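Local coordinates for protein metallo-carboxypeptidase (Pseudomonas aeruginosa, PDB 4A39) that probably acts as a zinc-dependent metallocarboxypeptidase of the M14 family, removing residues from the C-terminal end of peptides or proteins, and belongs to the cytosolic carboxypeptidase group, at residues E277-F282 against D353-P358; L38-D43 against F67-A72. All blocks are in the same frame, centred on the assembly; numbering follows the deposited sequence.

Contact 1: residues E277-F282 against D353-P358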
ATOM      1  N   GLU A 277      -2.158  -5.222 -11.673  1.00  7.18           N
ATOM      2  CA  GLU A 277      -3.036  -5.631 -12.768  1.00  9.09           C
ATOM      3  C   GLU A 277      -4.503  -5.211 -12.772  1.00  6.99           C
ATOM      4  O   GLU A 277      -4.996  -4.660 -13.758  1.00  6.69           O
ATOM      5  CB  GLU A 277      -2.965  -7.158 -12.881  1.00 10.14           C
ATOM      6  CG  GLU A 277      -3.910  -7.802 -13.891  1.00 13.85           C
ATOM      7  CD  GLU A 277      -3.456  -7.609 -15.319  1.00 17.84           C
ATOM      8  OE1 GLU A 277      -2.256  -7.828 -15.592  1.00 19.23           O
ATOM      9  OE2 GLU A 277      -4.300  -7.250 -16.169  1.00 21.04           O
ATOM     10  N   ILE A 278      -5.198  -5.475 -11.678  1.00  6.57           N
ATOM     11  CA  ILE A 278      -6.630  -5.197 -11.591  1.00  6.24           C
ATOM     12  C   ILE A 278      -7.001  -3.741 -11.326  1.00  5.30           C
ATOM     13  O   ILE A 278      -6.629  -3.174 -10.304  1.00  5.43           O
ATOM     14  CB  ILE A 278      -7.254  -6.098 -10.513  1.00  7.20           C
ATOM     15  CG1 ILE A 278      -7.006  -7.564 -10.884  1.00  8.07           C
ATOM     16  CG2 ILE A 278      -8.749  -5.812 -10.368  1.00  8.33           C
ATOM     17  CD1 ILE A 278      -7.380  -8.555  -9.787  1.00 12.69           C
ATOM     18  N   PRO A 279      -7.755  -3.122 -12.254  1.00  4.50           N
ATOM     19  CA  PRO A 279      -8.171  -1.724 -12.112  1.00  5.02           C
ATOM     20  C   PRO A 279      -9.458  -1.574 -11.297  1.00  4.62           C
ATOM     21  O   PRO A 279     -10.438  -1.000 -11.766  1.00  5.82           O
ATOM     22  CB  PRO A 279      -8.348  -1.284 -13.558  1.00  6.00           C
ATOM     23  CG  PRO A 279      -8.970  -2.507 -14.169  1.00  6.64           C
ATOM     24  CD  PRO A 279      -8.138  -3.648 -13.580  1.00  6.05           C
ATOM     25  N   HIS A 280      -9.441  -2.108 -10.075  1.00  4.72           N
ATOM     26  CA  HIS A 280     -10.589  -2.052  -9.168  1.00  5.22           C
ATOM     27  C   HIS A 280     -10.105  -2.244  -7.736  1.00  4.83           C
ATOM     28  O   HIS A 280      -9.167  -2.996  -7.496  1.00  5.79           O
ATOM     29  CB  HIS A 280     -11.577  -3.191  -9.465  1.00  6.63           C
ATOM     30  CG  HIS A 280     -12.128  -3.179 -10.857  1.00  7.73           C
ATOM     31  ND1 HIS A 280     -13.160  -2.350 -11.242  1.00  8.33           N
ATOM     32  CD2 HIS A 280     -11.769  -3.872 -11.963  1.00  9.37           C
ATOM     33  CE1 HIS A 280     -13.412  -2.533 -12.526  1.00  8.65           C
ATOM     34  NE2 HIS A 280     -12.583  -3.451 -12.986  1.00  9.58           N
ATOM     35  N   VAL A 281     -10.744  -1.558  -6.792  1.00  4.99           N
ATOM     36  CA  VAL A 281     -10.408  -1.725  -5.386  1.00  4.86           C
ATOM     37  C   VAL A 281     -11.174  -2.968  -4.934  1.00  6.24           C
ATOM     38  O   VAL A 281     -12.342  -3.134  -5.280  1.00  5.00           O
ATOM     39  CB  VAL A 281     -10.893  -0.537  -4.531  1.00  5.15           C
ATOM     40  CG1 VAL A 281     -10.739  -0.868  -3.050  1.00  5.72           C
ATOM     41  CG2 VAL A 281     -10.108   0.715  -4.880  1.00  6.03           C
ATOM     42  N   PHE A 282     -10.521  -3.850  -4.182  1.00  5.63           N
ATOM     43  CA  PHE A 282     -11.195  -5.050  -3.694  1.00  5.64           C
ATOM     44  C   PHE A 282     -10.519  -5.594  -2.443  1.00  5.27           C
ATOM     45  O   PHE A 282      -9.534  -5.030  -1.967  1.00  6.40           O
ATOM     46  CB  PHE A 282     -11.238  -6.145  -4.776  1.00  4.49           C
ATOM     47  CG  PHE A 282      -9.889  -6.687  -5.161  1.00  7.41           C
ATOM     48  CD1 PHE A 282      -9.094  -6.026  -6.097  1.00  6.77           C
ATOM     49  CD2 PHE A 282      -9.415  -7.864  -4.592  1.00  7.58           C
ATOM     50  CE1 PHE A 282      -7.844  -6.537  -6.463  1.00  8.30           C
ATOM     51  CE2 PHE A 282      -8.168  -8.382  -4.949  1.00  7.55           C
ATOM     52  CZ  PHE A 282      -7.383  -7.715  -5.888  1.00  7.84           C
ATOM     53  N   ASP A 353      -6.572   2.649 -12.343  1.00  6.99           N
ATOM     54  CA  ASP A 353      -7.674   3.475 -11.846  1.00  6.33           C
ATOM     55  C   ASP A 353      -8.682   2.502 -11.249  1.00  5.86           C
ATOM     56  O   ASP A 353      -8.544   1.291 -11.408  1.00  7.48           O
ATOM     57  CB  ASP A 353      -8.331   4.241 -13.010  1.00  6.36           C
ATOM     58  CG  ASP A 353      -9.176   5.439 -12.553  1.00  6.93           C
ATOM     59  OD1 ASP A 353      -9.420   5.615 -11.345  1.00  7.37           O
ATOM     60  OD2 ASP A 353      -9.606   6.218 -13.432  1.00  9.39           O
ATOM     61  N   HIS A 354      -9.662   3.031 -10.523  1.00  5.57           N
ATOM     62  CA  HIS A 354     -10.738   2.212  -9.977  1.00  5.24           C
ATOM     63  C   HIS A 354     -11.774   2.464 -11.066  1.00  6.93           C
ATOM     64  O   HIS A 354     -12.521   3.437 -11.006  1.00  7.11           O
ATOM     65  CB  HIS A 354     -11.213   2.770  -8.632  1.00  6.64           C
ATOM     66  CG  HIS A 354     -12.344   2.000  -8.019  1.00  7.00           C
ATOM     67  ND1 HIS A 354     -13.567   2.572  -7.738  1.00  9.33           N
ATOM     68  CD2 HIS A 354     -12.432   0.710  -7.614  1.00  3.68           C
ATOM     69  CE1 HIS A 354     -14.359   1.670  -7.185  1.00  5.76           C
ATOM     70  NE2 HIS A 354     -13.693   0.532  -7.099  1.00  8.47           N
ATOM     71  N   ASP A 355     -11.786   1.597 -12.070  1.00  9.36           N
ATOM     72  CA  ASP A 355     -12.671   1.759 -13.219  1.00  9.13           C
ATOM     73  C   ASP A 355     -14.159   1.944 -12.961  1.00 10.04           C
ATOM     74  O   ASP A 355     -14.874   2.453 -13.821  1.00 10.48           O
ATOM     75  CB  ASP A 355     -12.441   0.622 -14.215  1.00 10.03           C
ATOM     76  CG  ASP A 355     -11.161   0.808 -15.012  1.00 12.33           C
ATOM     77  OD1 ASP A 355     -10.465   1.822 -14.783  1.00 14.63           O
ATOM     78  OD2 ASP A 355     -10.852  -0.047 -15.869  1.00 12.23           O
ATOM     79  N   ASP A 356     -14.636   1.546 -11.787  1.00  7.88           N
ATOM     80  CA  ASP A 356     -16.048   1.728 -11.481  1.00  8.67           C
ATOM     81  C   ASP A 356     -16.378   3.222 -11.428  1.00  9.07           C
ATOM     82  O   ASP A 356     -17.477   3.634 -11.802  1.00  9.20           O
ATOM     83  CB  ASP A 356     -16.388   1.067 -10.147  1.00 10.38           C
ATOM     84  CG  ASP A 356     -15.964  -0.387 -10.099  1.00 11.95           C
ATOM     85  OD1 ASP A 356     -14.747  -0.647 -10.052  1.00 10.56           O
ATOM     86  OD2 ASP A 356     -16.850  -1.268 -10.116  1.00 14.27           O
ATOM     87  N   ASN A 357     -15.420   4.020 -10.955  1.00  8.42           N
ATOM     88  CA  ASN A 357     -15.559   5.478 -10.866  1.00  9.47           C
ATOM     89  C   ASN A 357     -14.342   6.088 -11.556  1.00  9.93           C
ATOM     90  O   ASN A 357     -13.389   6.515 -10.896  1.00  9.48           O
ATOM     91  CB  ASN A 357     -15.581   5.948  -9.409  1.00 10.20           C
ATOM     92  CG  ASN A 357     -16.631   5.245  -8.580  1.00 13.18           C
ATOM     93  OD1 ASN A 357     -17.716   4.930  -9.068  1.00 14.14           O
ATOM     94  ND2 ASN A 357     -16.320   5.007  -7.308  1.00 12.45           N
ATOM     95  N   PRO A 358     -14.360   6.144 -12.896  1.00 10.27           N
ATOM     96  CA  PRO A 358     -13.249   6.695 -13.678  1.00 10.26           C
ATOM     97  C   PRO A 358     -12.880   8.148 -13.387  1.00  9.75           C
ATOM     98  O   PRO A 358     -13.740   9.030 -13.355  1.00  9.70           O
ATOM     99  CB  PRO A 358     -13.716   6.511 -15.126  1.00 11.43           C
ATOM    100  CG  PRO A 358     -14.673   5.359 -15.045  1.00 14.72           C
ATOM    101  CD  PRO A 358     -15.427   5.651 -13.780  1.00 11.68           C
TER

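Contact 2: residues L38-D43 against F67-A72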
ATOM      1  N   LEU A  38      15.335   4.157 -20.675  1.00  5.27           N
ATOM      2  CA  LEU A  38      15.599   3.916 -19.261  1.00  4.29           C
ATOM      3  C   LEU A  38      15.276   2.471 -18.908  1.00  4.99           C
ATOM      4  O   LEU A  38      14.557   1.793 -19.637  1.00  4.30           O
ATOM      5  CB  LEU A  38      14.713   4.823 -18.399  1.00  5.36           C
ATOM      6  CG  LEU A  38      14.731   6.321 -18.692  1.00  4.86           C
ATOM      7  CD1 LEU A  38      13.538   6.977 -18.015  1.00  5.65           C
ATOM      8  CD2 LEU A  38      16.041   6.931 -18.215  1.00  7.11           C
ATOM      9  N   ALA A  39      15.809   2.009 -17.780  1.00  3.63           N
ATOM     10  CA  ALA A  39      15.544   0.653 -17.305  1.00  4.73           C
ATOM     11  C   ALA A  39      15.183   0.688 -15.821  1.00  3.84           C
ATOM     12  O   ALA A  39      15.681   1.526 -15.067  1.00  5.43           O
ATOM     13  CB  ALA A  39      16.762  -0.239 -17.520  1.00  3.28           C
ATOM     14  N   ILE A  40      14.302  -0.216 -15.411  1.00  5.27           N
ATOM     15  CA  ILE A  40      13.893  -0.300 -14.018  1.00  6.03           C
ATOM     16  C   ILE A  40      14.944  -1.140 -13.296  1.00  6.66           C
ATOM     17  O   ILE A  40      15.474  -2.112 -13.849  1.00  6.68           O
ATOM     18  CB  ILE A  40      12.493  -0.953 -13.892  1.00  6.59           C
ATOM     19  CG1 ILE A  40      11.488  -0.172 -14.746  1.00  7.57           C
ATOM     20  CG2 ILE A  40      12.037  -0.956 -12.429  1.00  7.23           C
ATOM     21  CD1 ILE A  40      10.101  -0.804 -14.809  1.00 11.53           C
ATOM     22  N   ARG A  41      15.265  -0.748 -12.069  1.00  5.56           N
ATOM     23  CA  ARG A  41      16.268  -1.450 -11.273  1.00  7.31           C
ATOM     24  C   ARG A  41      15.663  -2.540 -10.387  1.00  6.79           C
ATOM     25  O   ARG A  41      14.669  -2.311  -9.694  1.00  6.59           O
ATOM     26  CB  ARG A  41      17.014  -0.451 -10.383  1.00  8.26           C
ATOM     27  CG  ARG A  41      18.217  -1.028  -9.643  1.00 10.55           C
ATOM     28  CD  ARG A  41      18.373  -0.364  -8.280  1.00 11.75           C
ATOM     29  NE  ARG A  41      17.412  -0.899  -7.318  1.00 12.07           N
ATOM     30  CZ  ARG A  41      16.631  -0.162  -6.536  1.00 11.57           C
ATOM     31  NH1 ARG A  41      16.682   1.165  -6.591  1.00 12.25           N
ATOM     32  NH2 ARG A  41      15.793  -0.758  -5.696  1.00  9.89           N
ATOM     33  N   PRO A  42      16.253  -3.745 -10.398  1.00  6.19           N
ATOM     34  CA  PRO A  42      15.732  -4.835  -9.562  1.00  5.52           C
ATOM     35  C   PRO A  42      15.919  -4.517  -8.074  1.00  5.50           C
ATOM     36  O   PRO A  42      16.754  -3.689  -7.709  1.00  6.55           O
ATOM     37  CB  PRO A  42      16.579  -6.031  -9.988  1.00  5.65           C
ATOM     38  CG  PRO A  42      16.908  -5.717 -11.428  1.00  4.89           C
ATOM     39  CD  PRO A  42      17.258  -4.252 -11.349  1.00  5.72           C
ATOM     40  N   ASP A  43      15.142  -5.179  -7.222  1.00  7.00           N
ATOM     41  CA  ASP A  43      15.235  -4.979  -5.773  1.00  6.66           C
ATOM     42  C   ASP A  43      16.663  -5.176  -5.246  1.00  7.78           C
ATOM     43  O   ASP A  43      17.464  -5.898  -5.845  1.00  6.03           O
ATOM     44  CB  ASP A  43      14.287  -5.945  -5.055  1.00  5.71           C
ATOM     45  CG  ASP A  43      12.842  -5.477  -5.083  1.00  6.77           C
ATOM     46  OD1 ASP A  43      12.559  -4.451  -5.738  1.00  5.92           O
ATOM     47  OD2 ASP A  43      11.990  -6.137  -4.444  1.00  7.05           O
ATOM     48  N   PHE A  67       9.470   8.803 -23.463  1.00  7.27           N
ATOM     49  CA  PHE A  67      10.193   7.884 -22.590  1.00  6.60           C
ATOM     50  C   PHE A  67       9.858   6.422 -22.845  1.00  6.01           C
ATOM     51  O   PHE A  67       8.740   6.091 -23.244  1.00  4.84           O
ATOM     52  CB  PHE A  67       9.858   8.196 -21.127  1.00  6.94           C
ATOM     53  CG  PHE A  67      10.215   9.589 -20.697  1.00  6.50           C
ATOM     54  CD1 PHE A  67       9.355  10.656 -20.958  1.00  5.81           C
ATOM     55  CD2 PHE A  67      11.407   9.837 -20.021  1.00  7.81           C
ATOM     56  CE1 PHE A  67       9.673  11.948 -20.548  1.00  4.71           C
ATOM     57  CE2 PHE A  67      11.738  11.129 -19.605  1.00  5.33           C
ATOM     58  CZ  PHE A  67      10.868  12.188 -19.869  1.00  6.06           C
ATOM     59  N   THR A  68      10.837   5.556 -22.600  1.00  5.91           N
ATOM     60  CA  THR A  68      10.652   4.119 -22.748  1.00  4.97           C
ATOM     61  C   THR A  68      11.369   3.369 -21.632  1.00  6.45           C
ATOM     62  O   THR A  68      12.554   3.591 -21.394  1.00  6.31           O
ATOM     63  CB  THR A  68      11.216   3.581 -24.085  1.00  4.86           C
ATOM     64  OG1 THR A  68      10.483   4.138 -25.184  1.00  5.62           O
ATOM     65  CG2 THR A  68      11.105   2.052 -24.124  1.00  6.12           C
ATOM     66  N   LEU A  69      10.636   2.507 -20.931  1.00  5.88           N
ATOM     67  CA  LEU A  69      11.232   1.673 -19.892  1.00  6.65           C
ATOM     68  C   LEU A  69      11.460   0.383 -20.676  1.00  6.72           C
ATOM     69  O   LEU A  69      10.565  -0.451 -20.806  1.00  7.15           O
ATOM     70  CB  LEU A  69      10.254   1.466 -18.731  1.00  6.29           C
ATOM     71  CG  LEU A  69       9.773   2.765 -18.073  1.00  6.77           C
ATOM     72  CD1 LEU A  69       9.007   2.437 -16.795  1.00  6.65           C
ATOM     73  CD2 LEU A  69      10.973   3.658 -17.757  1.00  6.83           C
ATOM     74  N   VAL A  70      12.669   0.254 -21.213  1.00  7.93           N
ATOM     75  CA  VAL A  70      13.050  -0.870 -22.064  1.00  7.76           C
ATOM     76  C   VAL A  70      12.947  -2.282 -21.506  1.00  6.71           C
ATOM     77  O   VAL A  70      12.791  -3.234 -22.275  1.00  6.51           O
ATOM     78  CB  VAL A  70      14.486  -0.686 -22.608  1.00  8.10           C
ATOM     79  CG1 VAL A  70      14.625   0.681 -23.262  1.00  9.30           C
ATOM     80  CG2 VAL A  70      15.499  -0.863 -21.489  1.00  9.03           C
ATOM     81  N   ASN A  71      13.026  -2.435 -20.186  1.00  6.12           N
ATOM     82  CA  ASN A  71      12.963  -3.773 -19.608  1.00  5.61           C
ATOM     83  C   ASN A  71      11.646  -4.090 -18.902  1.00  6.25           C
ATOM     84  O   ASN A  71      11.569  -5.011 -18.093  1.00  5.08           O
ATOM     85  CB  ASN A  71      14.155  -3.999 -18.665  1.00  6.88           C
ATOM     86  CG  ASN A  71      14.145  -3.074 -17.461  1.00  6.51           C
ATOM     87  OD1 ASN A  71      13.453  -2.056 -17.448  1.00  4.98           O
ATOM     88  ND2 ASN A  71      14.933  -3.424 -16.441  1.00  5.91           N
ATOM     89  N   ALA A  72      10.603  -3.336 -19.231  1.00  6.40           N
ATOM     90  CA  ALA A  72       9.289  -3.556 -18.632  1.00  6.35           C
ATOM     91  C   ALA A  72       8.818  -4.995 -18.878  1.00  7.43           C
ATOM     92  O   ALA A  72       8.131  -5.588 -18.049  1.00  7.31           O
ATOM     93  CB  ALA A  72       8.279  -2.561 -19.210  1.00  6.32           C
TER

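Contact 1: residues E277-F282 against D353-P358
His280 and Asp356 form the short polar link of this contact: ND1 of His280 donates to OD1 of Asp356 over 2.6 Å in a nearly straight bond. The acceptor lies in the plane of the imidazole, but the nitrogen reaches OD1 on its syn side from 29° out of the carboxylate plane, and the planes of ring and carboxylate lie 76° apart. With CG of His280 beside its own backbone N (chi1 -59°), the ring swings back across to Asp356 although CB leads away. Beside it, Pro279 O accepts the backbone N of Asp355 at 2.9 Å. The proline ring lies against the carboxylate of Asp355, CG of Pro279 3.5 Å from OD2. Proline suits this spot because its restricted phi fits the centre of an inverse gamma turn, which brings its carbonyl out to the opposing loop. Alongside, the edge of the His354 ring turns to Val281, with CD2 of His354 3.6 Å from CG2 of Val281 and the backbone N of Val281 near the ring plane, while Asp356 OD1 sits 3.3 Å above one face of the His354 ring, near its rim.

Both segments are loops that follow strands of the mixed sheet of the carboxypeptidase fold: 277-282 leaves strand 268-275 and leads into the edge strand 282-284, whose neighbour, strand 343-350, precedes the loop holding 353-358. A type I beta turn from His354 to Asn357 places Asp355 and Asp356 at its two central positions; Asp355 points toward 277-282, and Asp356 reaches it through its carboxylate. Asp353 steadies the turn's start: its OD1 accepts N of His354 at 2.7 Å and also forms a salt bridge with Arg368 of helix 366-383. Leu372 of that helix touches the branched, buried Val281. Farther out, His317 stacks on the His280 ring.

Contact 2: residues L38-D43 against F67-A72
Leu38 and Leu69 face each other as the bridged pair between parallel strands 36-39 and 65-69, in the mixed sheet of the N-terminal domain, a beta-sandwich as in other cytosolic carboxypeptidases. Leu38 uses both its peptide groups: its N donates to Thr68 O and its O accepts Val70 N, each at 2.9 Å, so the two bonds straddle Leu69 as a parallel register requires.

On the buried face the side-chain packing is mainly apolar. CB of Leu38 lies 4.0 Å from CD2 of Leu69, and CD1 of Leu38 meets the edge of the Phe67 ring at CD2, 4.1 Å away, the two side chains running side by side in the same direction. Ile40 extends this layer past the end of its strand, its CD1 resting 4.0 Å from CD1 of Leu69. Branched and aromatic residues suit this face, because Phe54 of strand 53-57 touches both Leu38 and Phe67, and Phe109 of strand 106-111 meets the Phe67 ring.

The side carrying Ala39 and Val70, both partly exposed, is the looser one. There the small Ala39 comes no nearer to Val70 than 4.2 Å, between CB and CG2, and both bury little, whereas Leu38 buries more than any other residue of the contact.

Past the strand ends the main chains part, as 67-72 bends into a type I turn from Leu69 to Ala72, and a side chain takes over the pairing. Asn71 serves well, since its amide offers an acceptor and a donor together, much as a peptide group does. Its CG stands between the backbone N and the carbonyl carbon (chi1 64°), which turns the amide toward Ile40. OD1 of Asn71 accepts Ile40 N at 2.9 Å, while ND2 donates to Ile40 O at 3.0 Å, meeting a lone pair in the carbonyl plane.

In the fold
Contact 2 belongs to the N-terminal domain and contact 1 to the zinc carboxypeptidase domain; their centres are 25 Å apart and their nearest atoms about 11 Å, without touching. Contact 1 is the one nearer the active site: the side chain of Val281 is about 6 Å from that of Glu348, the predicted proton donor/acceptor, about 12 Å from the bound (2-guanidinoethylmercapto)succinic acid and about 13 Å from the zinc ion. Its Phe282 meets Tyr319 of the ligand pocket edge-to-face. Contact 2 is remote from the annotated sites, yet its segment 38-43 runs on to the catalytic domain, where OD2 of Asp43 accepts the backbone N of Arg231, another residue of the pocket.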